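Local coordinates for EF-P arginine 32 rhamnosyl-transferase (Pseudomonas putida KT2440, PDB 5NV8), which belongs to the EarP family of rhamnosyltransferases associated with elongation factor P and holds 2'-deoxy-thymidine-beta-L-rhamnose in a pocket, at residues Leu163-Gln177 / Ser288-Leu300. Sequence-based numbering, arbitrary orientation.
Sequences LLREGSLLARRDGFQ and SFVRAQWAGQPML. With TRH (2'-deoxy-thymidine-beta-L-rhamnose), chain B.
With CG anti to its carbonyl carbon (chi1 -56°), W294 swings its indole off helix 288-295 and lays it against the extended chain at L163-R165, while R165, whose CG lies anti to the backbone N, draws its methylenes across one face of that indole. R165 CD sits 3.8 Å from the centroid of the W294 six-membered ring, a CH-pi contact almost straight above it. The long aliphatic stem suits this place, since it can cover a ring and still carry the guanidinium onward to the carbonyl of Q375; the R165 guanidinium stands nearly perpendicular to the indole, at 85°, with its edge toward W294 CH2. L163 CD1 and L169 CD2 pack obliquely against the same ring system, L169 CD2 lying 3.7 Å from W294 CD1.

Tryptophan also brings a polar edge: W294 NE1 donates to L164 O at 3.0 Å, tying the helix to the backbone of the loop. R291 NH2 adds a weak, long bond to that oxygen. R291, bent twice along its chain, turns its guanidinium to E166, forming a salt bridge, although the modelled R291 NH2 to E166 OE1 distance of 2.4 Å is too short to be taken at face value; the carboxylate and guanidinium planes are steeply inclined. L169 CD2 lies over one guanidinium face. E166 OE2 also pairs with R36, so the acid links two arginines and probably offsets their charge. Farther along, R173 NH1 comes 3.0 Å from W294 O, just before G296, the first residue to leave helical backbone angles; its positive phi suits glycine.

The helices 169-177 and 288-295 cross at -58°, with W276 of helix 268-277 against L169 and R173, A373 of helix 358-373 beside R165 and W294, and helix 30-43 against L164. Near the start of helix 287-295, S288 N donates a hydrogen bond to O2P of TRH; beyond the helix the chain continues into edge strand 299-302 of the mixed sheet.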
ATOM      1  N   LEU A 163     -12.873  -0.119  -4.008  1.00 33.26           N
ATOM      2  CA  LEU A 163     -11.449   0.181  -3.993  1.00 33.74           C
ATOM      3  C   LEU A 163     -10.918   0.227  -5.418  1.00 26.32           C
ATOM      4  O   LEU A 163     -11.448  -0.430  -6.318  1.00 26.01           O
ATOM      5  CB  LEU A 163     -10.666  -0.855  -3.173  1.00 26.91           C
ATOM      6  CG  LEU A 163     -11.335  -1.356  -1.888  1.00 28.09           C
ATOM      7  CD1 LEU A 163     -10.695  -2.643  -1.394  1.00 27.44           C
ATOM      8  CD2 LEU A 163     -11.292  -0.291  -0.805  1.00 32.94           C
ATOM      9  N   LEU A 164      -9.869   1.020  -5.618  1.00 31.78           N
ATOM     10  CA  LEU A 164      -9.215   1.094  -6.918  1.00 25.10           C
ATOM     11  C   LEU A 164      -8.489  -0.214  -7.202  1.00 24.01           C
ATOM     12  O   LEU A 164      -7.600  -0.619  -6.446  1.00 23.68           O
ATOM     13  CB  LEU A 164      -8.241   2.268  -6.963  1.00 25.29           C
ATOM     14  CG  LEU A 164      -8.862   3.650  -6.775  1.00 37.51           C
ATOM     15  CD1 LEU A 164      -7.831   4.623  -6.233  1.00 28.79           C
ATOM     16  CD2 LEU A 164      -9.456   4.152  -8.084  1.00 44.33           C
ATOM     17  N   ARG A 165      -8.872  -0.872  -8.293  1.00 23.67           N
ATOM     18  CA  ARG A 165      -8.248  -2.128  -8.698  1.00 32.91           C
ATOM     19  C   ARG A 165      -8.280  -2.189 -10.217  1.00 25.21           C
ATOM     20  O   ARG A 165      -9.360  -2.264 -10.814  1.00 25.58           O
ATOM     21  CB  ARG A 165      -8.965  -3.326  -8.081  1.00 23.34           C
ATOM     22  CG  ARG A 165      -8.207  -4.642  -8.176  1.00 22.95           C
ATOM     23  CD  ARG A 165      -9.138  -5.841  -8.008  1.00 23.66           C
ATOM     24  NE  ARG A 165     -10.396  -5.694  -8.741  1.00 24.61           N
ATOM     25  CZ  ARG A 165     -11.572  -5.449  -8.173  1.00 25.23           C
ATOM     26  NH1 ARG A 165     -11.657  -5.294  -6.860  1.00 32.47           N
ATOM     27  NH2 ARG A 165     -12.661  -5.336  -8.919  1.00 34.12           N
ATOM     28  N   GLU A 166      -7.102  -2.141 -10.832  1.00 22.45           N
ATOM     29  CA  GLU A 166      -6.993  -2.254 -12.279  1.00 25.49           C
ATOM     30  C   GLU A 166      -7.484  -3.620 -12.752  1.00 26.51           C
ATOM     31  O   GLU A 166      -7.315  -4.636 -12.072  1.00 22.65           O
ATOM     32  CB  GLU A 166      -5.543  -2.034 -12.724  1.00 22.35           C
ATOM     33  CG  GLU A 166      -4.952  -0.675 -12.352  1.00 22.53           C
ATOM     34  CD  GLU A 166      -4.511  -0.568 -10.900  1.00 22.41           C
ATOM     35  OE1 GLU A 166      -4.798  -1.482 -10.100  1.00 22.13           O
ATOM     36  OE2 GLU A 166      -3.881   0.451 -10.555  1.00 22.80           O
ATOM     37  N   GLY A 167      -8.083  -3.632 -13.947  1.00 23.04           N
ATOM     38  CA  GLY A 167      -8.671  -4.856 -14.470  1.00 23.59           C
ATOM     39  C   GLY A 167      -7.704  -6.022 -14.567  1.00 23.71           C
ATOM     40  O   GLY A 167      -8.087  -7.169 -14.320  1.00 24.26           O
ATOM     41  N   SER A 168      -6.443  -5.755 -14.915  1.00 23.46           N
ATOM     42  CA  SER A 168      -5.459  -6.813 -15.121  1.00 36.59           C
ATOM     43  C   SER A 168      -4.427  -6.889 -14.000  1.00 30.70           C
ATOM     44  O   SER A 168      -3.381  -7.522 -14.171  1.00 30.70           O
ATOM     45  CB  SER A 168      -4.754  -6.628 -16.464  1.00 29.01           C
ATOM     46  OG  SER A 168      -3.897  -5.499 -16.438  1.00 23.97           O
ATOM     47  N   LEU A 169      -4.699  -6.267 -12.852  1.00 35.58           N
ATOM     48  CA  LEU A 169      -3.700  -6.216 -11.789  1.00 22.23           C
ATOM     49  C   LEU A 169      -3.436  -7.600 -11.206  1.00 32.61           C
ATOM     50  O   LEU A 169      -2.283  -8.038 -11.120  1.00 22.50           O
ATOM     51  CB  LEU A 169      -4.146  -5.248 -10.694  1.00 22.21           C
ATOM     52  CG  LEU A 169      -3.177  -5.132  -9.517  1.00 21.53           C
ATOM     53  CD1 LEU A 169      -1.838  -4.608  -9.998  1.00 21.57           C
ATOM     54  CD2 LEU A 169      -3.751  -4.233  -8.434  1.00 26.57           C
ATOM     55  N   LEU A 170      -4.497  -8.298 -10.789  1.00 22.77           N
ATOM     56  CA  LEU A 170      -4.330  -9.626 -10.207  1.00 27.36           C
ATOM     57  C   LEU A 170      -3.647 -10.575 -11.186  1.00 32.50           C
ATOM     58  O   LEU A 170      -2.793 -11.377 -10.789  1.00 24.23           O
ATOM     59  CB  LEU A 170      -5.685 -10.186  -9.775  1.00 23.87           C
ATOM     60  CG  LEU A 170      -6.396  -9.504  -8.603  1.00 37.35           C
ATOM     61  CD1 LEU A 170      -7.386 -10.463  -7.961  1.00 47.23           C
ATOM     62  CD2 LEU A 170      -5.405  -8.985  -7.572  1.00 38.35           C
ATOM     63  N   ALA A 171      -4.001 -10.491 -12.470  1.00 24.52           N
ATOM     64  CA  ALA A 171      -3.353 -11.339 -13.467  1.00 36.66           C
ATOM     65  C   ALA A 171      -1.880 -10.979 -13.626  1.00 31.40           C
ATOM     66  O   ALA A 171      -1.029 -11.869 -13.735  1.00 27.45           O
ATOM     67  CB  ALA A 171      -4.082 -11.233 -14.807  1.00 35.89           C
ATOM     68  N   ARG A 172      -1.560  -9.681 -13.646  1.00 29.22           N
ATOM     69  CA  ARG A 172      -0.161  -9.267 -13.723  1.00 24.49           C
ATOM     70  C   ARG A 172       0.605  -9.654 -12.465  1.00 31.56           C
ATOM     71  O   ARG A 172       1.819  -9.879 -12.526  1.00 37.28           O
ATOM     72  CB  ARG A 172      -0.066  -7.757 -13.953  1.00 23.96           C
ATOM     73  CG  ARG A 172      -0.436  -7.311 -15.361  1.00 30.22           C
ATOM     74  CD  ARG A 172      -0.197  -5.820 -15.557  1.00 26.95           C
ATOM     75  NE  ARG A 172      -1.332  -5.019 -15.106  1.00 31.53           N
ATOM     76  CZ  ARG A 172      -1.341  -4.304 -13.985  1.00 43.75           C
ATOM     77  NH1 ARG A 172      -0.273  -4.289 -13.198  1.00 37.91           N
ATOM     78  NH2 ARG A 172      -2.419  -3.603 -13.649  1.00 25.65           N
ATOM     79  N   ARG A 173      -0.082  -9.734 -11.323  1.00 26.29           N
ATOM     80  CA  ARG A 173       0.567 -10.164 -10.089  1.00 28.14           C
ATOM     81  C   ARG A 173       0.969 -11.632 -10.166  1.00 24.04           C
ATOM     82  O   ARG A 173       2.103 -11.995  -9.829  1.00 24.25           O
ATOM     83  CB  ARG A 173      -0.364  -9.920  -8.900  1.00 30.22           C
ATOM     84  CG  ARG A 173       0.249 -10.239  -7.544  1.00 31.50           C
ATOM     85  CD  ARG A 173      -0.829 -10.462  -6.493  1.00 22.10           C
ATOM     86  NE  ARG A 173      -1.829 -11.428  -6.934  1.00 22.87           N
ATOM     87  CZ  ARG A 173      -2.785 -11.933  -6.158  1.00 36.04           C
ATOM     88  NH1 ARG A 173      -2.884 -11.560  -4.888  1.00 26.06           N
ATOM     89  NH2 ARG A 173      -3.648 -12.812  -6.652  1.00 31.06           N
ATOM     90  N   ASP A 174       0.053 -12.488 -10.621  1.00 24.81           N
ATOM     91  CA  ASP A 174       0.310 -13.924 -10.650  1.00 36.25           C
ATOM     92  C   ASP A 174       1.440 -14.273 -11.611  1.00 48.28           C
ATOM     93  O   ASP A 174       2.298 -15.105 -11.290  1.00 49.76           O
ATOM     94  CB  ASP A 174      -0.971 -14.664 -11.031  1.00 34.90           C
ATOM     95  CG  ASP A 174      -2.047 -14.534  -9.975  1.00 26.44           C
ATOM     96  OD1 ASP A 174      -3.165 -15.047 -10.191  1.00 27.34           O
ATOM     97  OD2 ASP A 174      -1.768 -13.918  -8.923  1.00 33.11           O
ATOM     98  N   GLY A 175       1.459 -13.653 -12.793  1.00 55.26           N
ATOM     99  CA  GLY A 175       2.528 -13.921 -13.741  1.00 49.58           C
ATOM    100  C   GLY A 175       3.890 -13.480 -13.240  1.00 41.95           C
ATOM    101  O   GLY A 175       4.906 -14.099 -13.565  1.00 29.49           O
ATOM    102  N   PHE A 176       3.931 -12.410 -12.445  1.00 35.32           N
ATOM    103  CA  PHE A 176       5.198 -11.949 -11.885  1.00 35.84           C
ATOM    104  C   PHE A 176       5.700 -12.903 -10.807  1.00 38.52           C
ATOM    105  O   PHE A 176       6.872 -13.295 -10.808  1.00 41.77           O
ATOM    106  CB  PHE A 176       5.031 -10.534 -11.324  1.00 32.86           C
ATOM    107  CG  PHE A 176       6.280  -9.973 -10.704  1.00 25.30           C
ATOM    108  CD1 PHE A 176       7.193  -9.270 -11.471  1.00 37.51           C
ATOM    109  CD2 PHE A 176       6.539 -10.146  -9.355  1.00 24.63           C
ATOM    110  CE1 PHE A 176       8.340  -8.751 -10.903  1.00 37.31           C
ATOM    111  CE2 PHE A 176       7.684  -9.633  -8.784  1.00 24.79           C
ATOM    112  CZ  PHE A 176       8.585  -8.932  -9.558  1.00 28.37           C
ATOM    113  N   GLN A 177       4.822 -13.290  -9.877  1.00 35.78           N
ATOM    114  CA  GLN A 177       5.218 -14.143  -8.762  1.00 29.65           C
ATOM    115  C   GLN A 177       5.461 -15.589  -9.173  1.00 40.58           C
ATOM    116  O   GLN A 177       6.053 -16.342  -8.391  1.00 44.11           O
ATOM    117  CB  GLN A 177       4.153 -14.096  -7.664  1.00 24.94           C
ATOM    118  CG  GLN A 177       3.943 -12.715  -7.070  1.00 29.34           C
ATOM    119  CD  GLN A 177       2.889 -12.700  -5.975  1.00 33.31           C
ATOM    120  OE1 GLN A 177       1.890 -13.421  -6.042  1.00 23.49           O
ATOM    121  NE2 GLN A 177       3.108 -11.878  -4.956  1.00 22.30           N
ATOM    122  N   SER A 288      -1.056   2.752  -0.804  1.00 26.81           N
ATOM    123  CA  SER A 288      -0.172   1.621  -0.533  1.00 25.78           C
ATOM    124  C   SER A 288      -0.827   0.621   0.407  1.00 25.38           C
ATOM    125  O   SER A 288      -0.543  -0.581   0.336  1.00 24.34           O
ATOM    126  CB  SER A 288       1.152   2.106   0.053  1.00 29.67           C
ATOM    127  OG  SER A 288       0.985   2.569   1.384  1.00 37.58           O
ATOM    128  N   PHE A 289      -1.699   1.105   1.294  1.00 27.28           N
ATOM    129  CA  PHE A 289      -2.504   0.223   2.132  1.00 29.75           C
ATOM    130  C   PHE A 289      -3.306  -0.762   1.284  1.00 34.14           C
ATOM    131  O   PHE A 289      -3.344  -1.963   1.578  1.00 36.96           O
ATOM    132  CB  PHE A 289      -3.425   1.074   3.010  1.00 28.11           C
ATOM    133  CG  PHE A 289      -4.392   0.280   3.831  1.00 28.50           C
ATOM    134  CD1 PHE A 289      -3.973  -0.827   4.547  1.00 27.97           C
ATOM    135  CD2 PHE A 289      -5.724   0.653   3.900  1.00 36.14           C
ATOM    136  CE1 PHE A 289      -4.866  -1.555   5.307  1.00 28.83           C
ATOM    137  CE2 PHE A 289      -6.623  -0.071   4.657  1.00 38.31           C
ATOM    138  CZ  PHE A 289      -6.192  -1.176   5.363  1.00 32.45           C
ATOM    139  N   VAL A 290      -3.941  -0.272   0.218  1.00 30.71           N
ATOM    140  CA  VAL A 290      -4.755  -1.134  -0.635  1.00 25.76           C
ATOM    141  C   VAL A 290      -3.884  -1.910  -1.618  1.00 27.29           C
ATOM    142  O   VAL A 290      -4.145  -3.087  -1.904  1.00 22.94           O
ATOM    143  CB  VAL A 290      -5.823  -0.296  -1.361  1.00 27.43           C
ATOM    144  CG1 VAL A 290      -6.573  -1.144  -2.377  1.00 28.67           C
ATOM    145  CG2 VAL A 290      -6.785   0.322  -0.358  1.00 26.72           C
ATOM    146  N   ARG A 291      -2.844  -1.268  -2.155  1.00 23.27           N
ATOM    147  CA  ARG A 291      -1.938  -1.955  -3.071  1.00 27.08           C
ATOM    148  C   ARG A 291      -1.357  -3.215  -2.438  1.00 27.44           C
ATOM    149  O   ARG A 291      -1.227  -4.248  -3.105  1.00 28.66           O
ATOM    150  CB  ARG A 291      -0.818  -1.010  -3.500  1.00 29.99           C
ATOM    151  CG  ARG A 291      -1.276   0.101  -4.423  1.00 27.76           C
ATOM    152  CD  ARG A 291      -1.398  -0.413  -5.840  1.00 25.53           C
ATOM    153  NE  ARG A 291      -2.783  -0.482  -6.280  1.00 34.17           N
ATOM    154  CZ  ARG A 291      -3.154  -0.814  -7.510  1.00 36.74           C
ATOM    155  NH1 ARG A 291      -2.237  -1.111  -8.423  1.00 39.38           N
ATOM    156  NH2 ARG A 291      -4.441  -0.847  -7.827  1.00 22.39           N
ATOM    157  N   ALA A 292      -1.004  -3.150  -1.153  1.00 24.83           N
ATOM    158  CA  ALA A 292      -0.465  -4.327  -0.483  1.00 32.29           C
ATOM    159  C   ALA A 292      -1.532  -5.391  -0.270  1.00 39.31           C
ATOM    160  O   ALA A 292      -1.208  -6.581  -0.182  1.00 36.14           O
ATOM    161  CB  ALA A 292       0.170  -3.932   0.851  1.00 32.08           C
ATOM    162  N   GLN A 293      -2.803  -4.988  -0.178  1.00 22.54           N
ATOM    163  CA  GLN A 293      -3.876  -5.971  -0.074  1.00 22.87           C
ATOM    164  C   GLN A 293      -4.022  -6.757  -1.372  1.00 22.44           C
ATOM    165  O   GLN A 293      -4.218  -7.979  -1.345  1.00 22.63           O
ATOM    166  CB  GLN A 293      -5.190  -5.283   0.308  1.00 23.83           C
ATOM    167  CG  GLN A 293      -5.198  -4.709   1.727  1.00 28.41           C
ATOM    168  CD  GLN A 293      -6.471  -3.948   2.066  1.00 30.58           C
ATOM    169  OE1 GLN A 293      -7.548  -4.534   2.177  1.00 29.00           O
ATOM    170  NE2 GLN A 293      -6.351  -2.636   2.234  1.00 26.54           N
ATOM    171  N   TRP A 294      -3.919  -6.078  -2.520  1.00 22.08           N
ATOM    172  CA  TRP A 294      -3.901  -6.777  -3.800  1.00 21.83           C
ATOM    173  C   TRP A 294      -2.644  -7.617  -3.979  1.00 21.48           C
ATOM    174  O   TRP A 294      -2.676  -8.600  -4.726  1.00 21.64           O
ATOM    175  CB  TRP A 294      -4.022  -5.787  -4.962  1.00 29.02           C
ATOM    176  CG  TRP A 294      -5.239  -4.890  -4.911  1.00 31.58           C
ATOM    177  CD1 TRP A 294      -5.265  -3.544  -5.130  1.00 33.79           C
ATOM    178  CD2 TRP A 294      -6.597  -5.275  -4.633  1.00 22.80           C
ATOM    179  NE1 TRP A 294      -6.547  -3.065  -5.006  1.00 32.47           N
ATOM    180  CE2 TRP A 294      -7.383  -4.107  -4.701  1.00 31.19           C
ATOM    181  CE3 TRP A 294      -7.222  -6.490  -4.337  1.00 23.30           C
ATOM    182  CZ2 TRP A 294      -8.759  -4.119  -4.479  1.00 33.70           C
ATOM    183  CZ3 TRP A 294      -8.585  -6.499  -4.114  1.00 24.26           C
ATOM    184  CH2 TRP A 294      -9.339  -5.321  -4.187  1.00 32.39           C
ATOM    185  N   ALA A 295      -1.544  -7.260  -3.306  1.00 21.22           N
ATOM    186  CA  ALA A 295      -0.322  -8.056  -3.395  1.00 21.06           C
ATOM    187  C   ALA A 295      -0.512  -9.459  -2.827  1.00 29.07           C
ATOM    188  O   ALA A 295       0.173 -10.396  -3.256  1.00 34.79           O
ATOM    189  CB  ALA A 295       0.826  -7.347  -2.676  1.00 20.93           C
ATOM    190  N   GLY A 296      -1.417  -9.625  -1.862  1.00 26.65           N
ATOM    191  CA  GLY A 296      -1.750 -10.938  -1.348  1.00 22.29           C
ATOM    192  C   GLY A 296      -0.802 -11.517  -0.315  1.00 28.48           C
ATOM    193  O   GLY A 296      -1.028 -12.646   0.135  1.00 28.56           O
ATOM    194  N   GLN A 297       0.243 -10.792   0.082  1.00 28.44           N
ATOM    195  CA  GLN A 297       1.188 -11.274   1.079  1.00 21.78           C
ATOM    196  C   GLN A 297       0.850 -10.719   2.456  1.00 22.01           C
ATOM    197  O   GLN A 297       0.113  -9.736   2.574  1.00 30.75           O
ATOM    198  CB  GLN A 297       2.619 -10.874   0.694  1.00 21.37           C
ATOM    199  CG  GLN A 297       2.995 -11.218  -0.734  1.00 24.60           C
ATOM    200  CD  GLN A 297       3.297 -12.692  -0.914  1.00 31.74           C
ATOM    201  OE1 GLN A 297       2.387 -13.515  -1.022  1.00 32.48           O
ATOM    202  NE2 GLN A 297       4.582 -13.035  -0.953  1.00 29.00           N
ATOM    203  N   PRO A 298       1.353 -11.340   3.527  1.00 34.88           N
ATOM    204  CA  PRO A 298       1.160 -10.770   4.866  1.00 30.56           C
ATOM    205  C   PRO A 298       1.652  -9.330   4.918  1.00 32.41           C
ATOM    206  O   PRO A 298       2.676  -8.984   4.327  1.00 37.27           O
ATOM    207  CB  PRO A 298       1.997 -11.687   5.763  1.00 30.61           C
ATOM    208  CG  PRO A 298       1.989 -12.990   5.060  1.00 26.78           C
ATOM    209  CD  PRO A 298       1.994 -12.666   3.585  1.00 30.35           C
ATOM    210  N   MET A 299       0.909  -8.482   5.627  1.00 23.09           N
ATOM    211  CA  MET A 299       1.135  -7.047   5.548  1.00 23.25           C
ATOM    212  C   MET A 299       0.959  -6.396   6.914  1.00 24.31           C
ATOM    213  O   MET A 299       0.536  -7.025   7.886  1.00 24.89           O
ATOM    214  CB  MET A 299       0.185  -6.388   4.540  1.00 23.23           C
ATOM    215  CG  MET A 299      -1.239  -6.908   4.617  1.00 29.64           C
ATOM    216  SD  MET A 299      -2.250  -6.327   3.250  1.00 39.63           S
ATOM    217  CE  MET A 299      -2.165  -4.564   3.530  1.00 37.04           C
ATOM    218  N   LEU A 300       1.284  -5.106   6.963  1.00 30.01           N
ATOM    219  CA  LEU A 300       1.129  -4.289   8.157  1.00 33.53           C
ATOM    220  C   LEU A 300       0.773  -2.873   7.729  1.00 34.98           C
ATOM    221  O   LEU A 300       1.260  -2.389   6.705  1.00 33.28           O
ATOM    222  CB  LEU A 300       2.407  -4.290   9.000  1.00 33.58           C
ATOM    223  CG  LEU A 300       2.343  -3.592  10.360  1.00 32.87           C
ATOM    224  CD1 LEU A 300       1.128  -4.055  11.151  1.00 28.83           C
ATOM    225  CD2 LEU A 300       3.629  -3.846  11.142  1.00 28.39           C
TER
HETATM  226  O4P TRH B 401       1.046   8.405   3.813  1.00 49.66           O
HETATM  227  P2  TRH B 401       0.644   8.383   2.383  1.00 49.48           P
HETATM  228  O3P TRH B 401       1.747   9.087   1.432  1.00 30.25           O
HETATM  229  O1  TRH B 401      -0.771   9.107   2.126  1.00 55.60           O
HETATM  230  C1  TRH B 401      -1.453   9.689   3.257  1.00 62.45           C
HETATM  231  C2  TRH B 401      -2.840  10.207   2.851  1.00 63.66           C
HETATM  232  O2  TRH B 401      -2.824  10.749   1.530  1.00 71.02           O
HETATM  233  C3  TRH B 401      -3.281  11.332   3.795  1.00 63.07           C
HETATM  234  O3  TRH B 401      -2.671  12.564   3.389  1.00 61.61           O
HETATM  235  C4  TRH B 401      -2.837  11.005   5.206  1.00 63.69           C
HETATM  236  O4  TRH B 401      -3.391   9.733   5.590  1.00 69.59           O
HETATM  237  OPP TRH B 401       0.522   6.862   1.849  1.00 51.61           O
HETATM  238  P   TRH B 401      -0.252   6.563   0.481  1.00 44.85           P
HETATM  239  O1P TRH B 401      -1.689   6.935   0.514  1.00 42.09           O
HETATM  240  O2P TRH B 401      -0.054   4.995   0.152  1.00 55.46           O
HETATM  241  O5' TRH B 401       0.549   7.317  -0.694  1.00 36.83           O
HETATM  242  C5' TRH B 401       1.772   6.772  -1.183  1.00 30.53           C
HETATM  243  C4' TRH B 401       1.764   6.869  -2.700  1.00 25.71           C
HETATM  244  O4' TRH B 401       3.156   6.835  -3.120  1.00 25.46           O
HETATM  245  C3' TRH B 401       1.158   5.600  -3.268  1.00 37.48           C
HETATM  246  O3' TRH B 401       0.912   5.778  -4.668  1.00 38.80           O
HETATM  247  C2' TRH B 401       2.342   4.678  -3.089  1.00 35.03           C
HETATM  248  C1' TRH B 401       3.301   5.579  -3.828  1.00 32.79           C
HETATM  249  N11 TRH B 401       4.710   5.129  -3.809  1.00 45.27           N
HETATM  250  C21 TRH B 401       5.371   5.056  -4.970  1.00 43.68           C
HETATM  251  O21 TRH B 401       4.809   5.347  -6.024  1.00 45.28           O
HETATM  252  N31 TRH B 401       6.702   4.649  -4.998  1.00 37.30           N
HETATM  253  C41 TRH B 401       7.365   4.314  -3.823  1.00 31.96           C
HETATM  254  O41 TRH B 401       8.540   3.955  -3.875  1.00 34.08           O
HETATM  255  C51 TRH B 401       6.685   4.391  -2.615  1.00 41.60           C
HETATM  256  C5A TRH B 401       7.339   4.059  -1.435  1.00 37.39           C
HETATM  257  C61 TRH B 401       5.354   4.802  -2.601  1.00 47.36           C
HETATM  258  O   HOH W   1      -5.627   0.433  -5.452  1.00 29.65           O